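Local coordinates for protein peptidoglycan glycosyltransferase (Eggerthella lenta, PDB 4MNR) that belongs to the penicillin-binding proteins, combining an N-terminal region related to the dimerisation domain of that family with a larger domain of the beta-lactamase-like fold, at residues S240-F245 / A297-P302; E285-Q288 / E293-W296. All coordinates share one frame; numbering follows the deposited sequence.

Interaction 1. Residues S240-F245 / A297-P302; sequences SSNTVF and AAAGEP
The SxN motif of the penicillin-binding fold, here Ser240-Ser241-Asn242, meets the end of helix 291-298 where Asn242 reaches Ala299: OD1 of Asn242 lies 3.8 Å from CB of Ala299. Asn242 places its CG anti to the carbonyl carbon (chi1 -66°), which carries the amide across to the other segment. Water 1 spans the same gap, placed to donate to Asn242 OD1 (2.8 Å) and Ala299 O (2.7 Å), but other acceptors nearby leave open whether both bonds form at once. Asn242 OD1 also accepts from Lys188 NZ of the SxxK motif and ND2 donates to Ser221 O, so both ends of the amide are held. Ser240 OG hydrogen-bonds to Lys188 NZ and to Lys400 NZ of the KTG motif; the three signature motifs of the family thus converge beside this contact. Ser241 N-caps helix 242-263, with Val244 N donating to Ser241 OG over 3.2 Å and nearly straight (162°). One turn into that helix, the Phe245 carbonyl O sits 3.4 Å from Ala298 CB, and Phe245 CB lies 4.5 Å from Ala299 CB. The Phe245 ring leads away from the contact to Leu233, Thr237 and Thr191, with Ser241 O in plane at its edge. Just after Ala299, the chain leaves its helix through a Schellman motif, Glu301 N donating to Trp296 O and Gly300 N to Ala297 O (2.9 Å), with Gly300 at C-prime, where positive phi (90°) suits glycine; Ala298 O accepts from Thr191 OG1 of helix 188-197.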
# COMPACT_ATOMS: atom_id res chain seq x y z
N SER A 240 18.31 3.75 -7.34
CA SER A 240 17.79 2.44 -6.93
C SER A 240 18.76 1.28 -7.21
O SER A 240 18.39 0.30 -7.87
CB SER A 240 16.44 2.17 -7.58
OG SER A 240 15.71 1.27 -6.76
N SER A 241 19.98 1.36 -6.69
CA SER A 241 20.97 0.31 -6.94
C SER A 241 20.79 -0.92 -6.04
O SER A 241 20.88 -0.83 -4.81
CB SER A 241 22.39 0.86 -6.75
OG SER A 241 23.33 -0.21 -6.74
N ASN A 242 20.53 -2.07 -6.65
CA ASN A 242 20.39 -3.31 -5.89
C ASN A 242 21.73 -3.76 -5.31
O ASN A 242 21.80 -4.32 -4.21
CB ASN A 242 19.84 -4.43 -6.77
CG ASN A 242 18.40 -4.17 -7.24
OD1 ASN A 242 17.60 -3.57 -6.53
ND2 ASN A 242 18.08 -4.64 -8.45
N THR A 243 22.81 -3.55 -6.06
CA THR A 243 24.11 -4.03 -5.56
C THR A 243 24.60 -3.23 -4.35
O THR A 243 25.26 -3.78 -3.47
CB THR A 243 25.19 -4.13 -6.64
OG1 THR A 243 25.38 -2.86 -7.26
CG2 THR A 243 24.79 -5.18 -7.70
N VAL A 244 24.26 -1.95 -4.28
CA VAL A 244 24.58 -1.19 -3.08
C VAL A 244 23.70 -1.65 -1.92
O VAL A 244 24.19 -1.89 -0.82
CB VAL A 244 24.38 0.31 -3.29
CG1 VAL A 244 24.44 1.05 -1.95
CG2 VAL A 244 25.43 0.85 -4.26
N PHE A 245 22.40 -1.76 -2.15
CA PHE A 245 21.52 -2.16 -1.05
C PHE A 245 21.79 -3.59 -0.57
O PHE A 245 21.64 -3.88 0.63
CB PHE A 245 20.05 -1.86 -1.36
CG PHE A 245 19.68 -0.45 -1.06
CD1 PHE A 245 19.98 0.56 -1.96
CD2 PHE A 245 19.11 -0.12 0.16
CE1 PHE A 245 19.68 1.88 -1.65
CE2 PHE A 245 18.80 1.21 0.48
CZ PHE A 245 19.08 2.21 -0.44
N ALA A 297 16.80 -9.42 0.15
CA ALA A 297 15.73 -8.91 1.01
C ALA A 297 15.93 -7.43 1.27
O ALA A 297 14.96 -6.65 1.30
CB ALA A 297 15.68 -9.68 2.34
N ALA A 298 17.18 -7.02 1.46
CA ALA A 298 17.47 -5.60 1.70
C ALA A 298 17.08 -4.76 0.50
O ALA A 298 16.76 -3.57 0.64
CB ALA A 298 18.95 -5.40 2.04
N ALA A 299 17.08 -5.37 -0.68
CA ALA A 299 16.69 -4.69 -1.90
C ALA A 299 15.22 -4.91 -2.23
O ALA A 299 14.75 -4.51 -3.30
CB ALA A 299 17.55 -5.14 -3.06
N GLY A 300 14.49 -5.56 -1.33
CA GLY A 300 13.06 -5.71 -1.52
C GLY A 300 12.59 -6.95 -2.28
O GLY A 300 11.40 -7.04 -2.59
N GLU A 301 13.48 -7.90 -2.57
CA GLU A 301 13.07 -9.09 -3.30
C GLU A 301 13.05 -10.32 -2.39
O GLU A 301 14.05 -10.64 -1.75
CB GLU A 301 14.00 -9.35 -4.49
CG GLU A 301 13.84 -8.33 -5.62
CD GLU A 301 12.52 -8.46 -6.37
OE1 GLU A 301 11.76 -9.42 -6.12
OE2 GLU A 301 12.25 -7.59 -7.23
N PRO A 302 11.90 -11.00 -2.33
CA PRO A 302 11.76 -12.21 -1.51
C PRO A 302 12.23 -13.46 -2.24
O PRO A 302 11.42 -14.14 -2.88
CB PRO A 302 10.26 -12.27 -1.24
CG PRO A 302 9.64 -11.62 -2.47
CD PRO A 302 10.61 -10.54 -2.89
O HOH W 1 15.01 -4.52 -6.00

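Interaction 2. Residues E285-Q288 / E293-W296; sequences EDLQ and ELAW
Leu287 fits against Glu293 and Leu294 where two short consecutive helices, 284-289 and 291-298, meet at a bend. The apolar part of the contact is carried by the two methyls of Leu287, whose CG stands anti to its carbonyl carbon and beside the backbone N (chi1 -77°). CD2 lies across the stem of Glu293, 3.6 Å from Glu293 CG, and also touches the backbone of the next residue, 3.8 Å from Leu294 N. CD1 takes the other neighbour, meeting Leu294 CD1 at 4.0 Å, and the two leucine side chains cross at about a right angle. Both leucines go on to helix 242-263, Leu287 to Ala254 and Val258, Leu294 to Leu257, so the bend is set down on that longer helix. The polar part runs through water and outside partners, with no direct hydrogen bond between the segments. Glu293 is extended, its CG anti to the backbone N (chi1 -171°), which brings the carboxylate alongside the first helix. Water 2 donates to both sides, to Asp286 O at 2.6 Å and to Glu293 OE1 at 2.7 Å. The other oxygen, Glu293 OE2, makes a salt bridge with Arg311, while Asp286 OD2 hydrogen-bonds to Ser313 OG. These carboxylates stay apart, Asp286 OD2 being 6.4 Å from Glu293 OE2. With Leu287 CD2 against its stem, the buried Glu293 carboxylate is paired with Arg311 and shares a water with Asp286 O, and the nearby guanidinium probably favours its ionised form.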
# COMPACT_ATOMS: atom_id res chain seq x y z
N GLU A 285 17.15 -15.96 11.81
CA GLU A 285 17.84 -17.24 11.74
C GLU A 285 17.99 -17.75 10.30
O GLU A 285 19.07 -18.19 9.90
CB GLU A 285 17.13 -18.30 12.59
CG GLU A 285 17.40 -18.19 14.09
CD GLU A 285 16.67 -19.26 14.89
OE1 GLU A 285 15.87 -20.02 14.30
OE2 GLU A 285 16.89 -19.33 16.12
N ASP A 286 16.91 -17.68 9.53
CA ASP A 286 16.97 -18.07 8.12
C ASP A 286 17.84 -17.14 7.27
O ASP A 286 18.57 -17.60 6.40
CB ASP A 286 15.56 -18.21 7.51
CG ASP A 286 14.91 -19.55 7.84
OD1 ASP A 286 15.66 -20.54 8.05
OD2 ASP A 286 13.67 -19.63 7.88
N LEU A 287 17.75 -15.83 7.49
CA LEU A 287 18.56 -14.91 6.71
C LEU A 287 20.04 -15.02 7.02
O LEU A 287 20.88 -14.77 6.15
CB LEU A 287 18.11 -13.46 6.93
CG LEU A 287 16.83 -13.07 6.20
CD1 LEU A 287 16.57 -11.57 6.34
CD2 LEU A 287 16.96 -13.47 4.75
N GLN A 288 20.35 -15.36 8.26
CA GLN A 288 21.74 -15.57 8.67
C GLN A 288 22.39 -16.67 7.85
O GLN A 288 23.59 -16.61 7.55
CB GLN A 288 21.81 -15.90 10.16
CG GLN A 288 22.02 -14.68 11.03
CD GLN A 288 21.66 -14.91 12.48
OE1 GLN A 288 21.26 -13.98 13.18
NE2 GLN A 288 21.80 -16.15 12.94
N GLU A 293 20.20 -14.39 0.23
CA GLU A 293 18.82 -14.07 0.57
C GLU A 293 18.74 -12.75 1.34
O GLU A 293 17.82 -11.95 1.13
CB GLU A 293 18.16 -15.21 1.37
CG GLU A 293 16.65 -15.00 1.55
CD GLU A 293 15.96 -16.09 2.38
OE1 GLU A 293 16.56 -17.18 2.57
OE2 GLU A 293 14.82 -15.85 2.85
N LEU A 294 19.71 -12.53 2.23
CA LEU A 294 19.75 -11.30 3.03
C LEU A 294 19.96 -10.08 2.14
O LEU A 294 19.27 -9.06 2.28
CB LEU A 294 20.87 -11.41 4.07
CG LEU A 294 21.21 -10.13 4.84
CD1 LEU A 294 20.00 -9.57 5.59
CD2 LEU A 294 22.34 -10.41 5.83
N ALA A 295 20.90 -10.19 1.22
CA ALA A 295 21.20 -9.09 0.31
C ALA A 295 19.98 -8.73 -0.54
O ALA A 295 19.63 -7.56 -0.66
CB ALA A 295 22.37 -9.47 -0.59
N TRP A 296 19.32 -9.73 -1.11
CA TRP A 296 18.13 -9.46 -1.90
C TRP A 296 16.96 -8.93 -1.07
O TRP A 296 16.20 -8.08 -1.53
CB TRP A 296 17.71 -10.71 -2.68
CG TRP A 296 18.40 -10.82 -4.02
CD1 TRP A 296 19.24 -11.81 -4.44
CD2 TRP A 296 18.29 -9.91 -5.11
NE1 TRP A 296 19.65 -11.57 -5.73
CE2 TRP A 296 19.09 -10.40 -6.16
CE3 TRP A 296 17.60 -8.71 -5.30
CZ2 TRP A 296 19.21 -9.75 -7.38
CZ3 TRP A 296 17.72 -8.05 -6.52
CH2 TRP A 296 18.52 -8.57 -7.54
O HOH W 2 18.04 -18.85 4.14

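In the fold
Interactions 1 and 2 lie about 12 Å apart, centre to centre, both in the penicillin-binding domain. Along the chain, interaction 2 falls between the two segments of interaction 1: helix 242-263 leaves interaction 1, helix 284-289 follows it, and helix 291-298 leads the chain back to interaction 1, its start serving interaction 2 and its end interaction 1. The two also touch, since the outer bond of the Schellman motif runs from 297-302 to 293-296, and Asn242 ND2 packs on Trp296 CZ3. Helix 291-298 therefore connects the helical bend at 285-296 with the segment carrying the SxN motif.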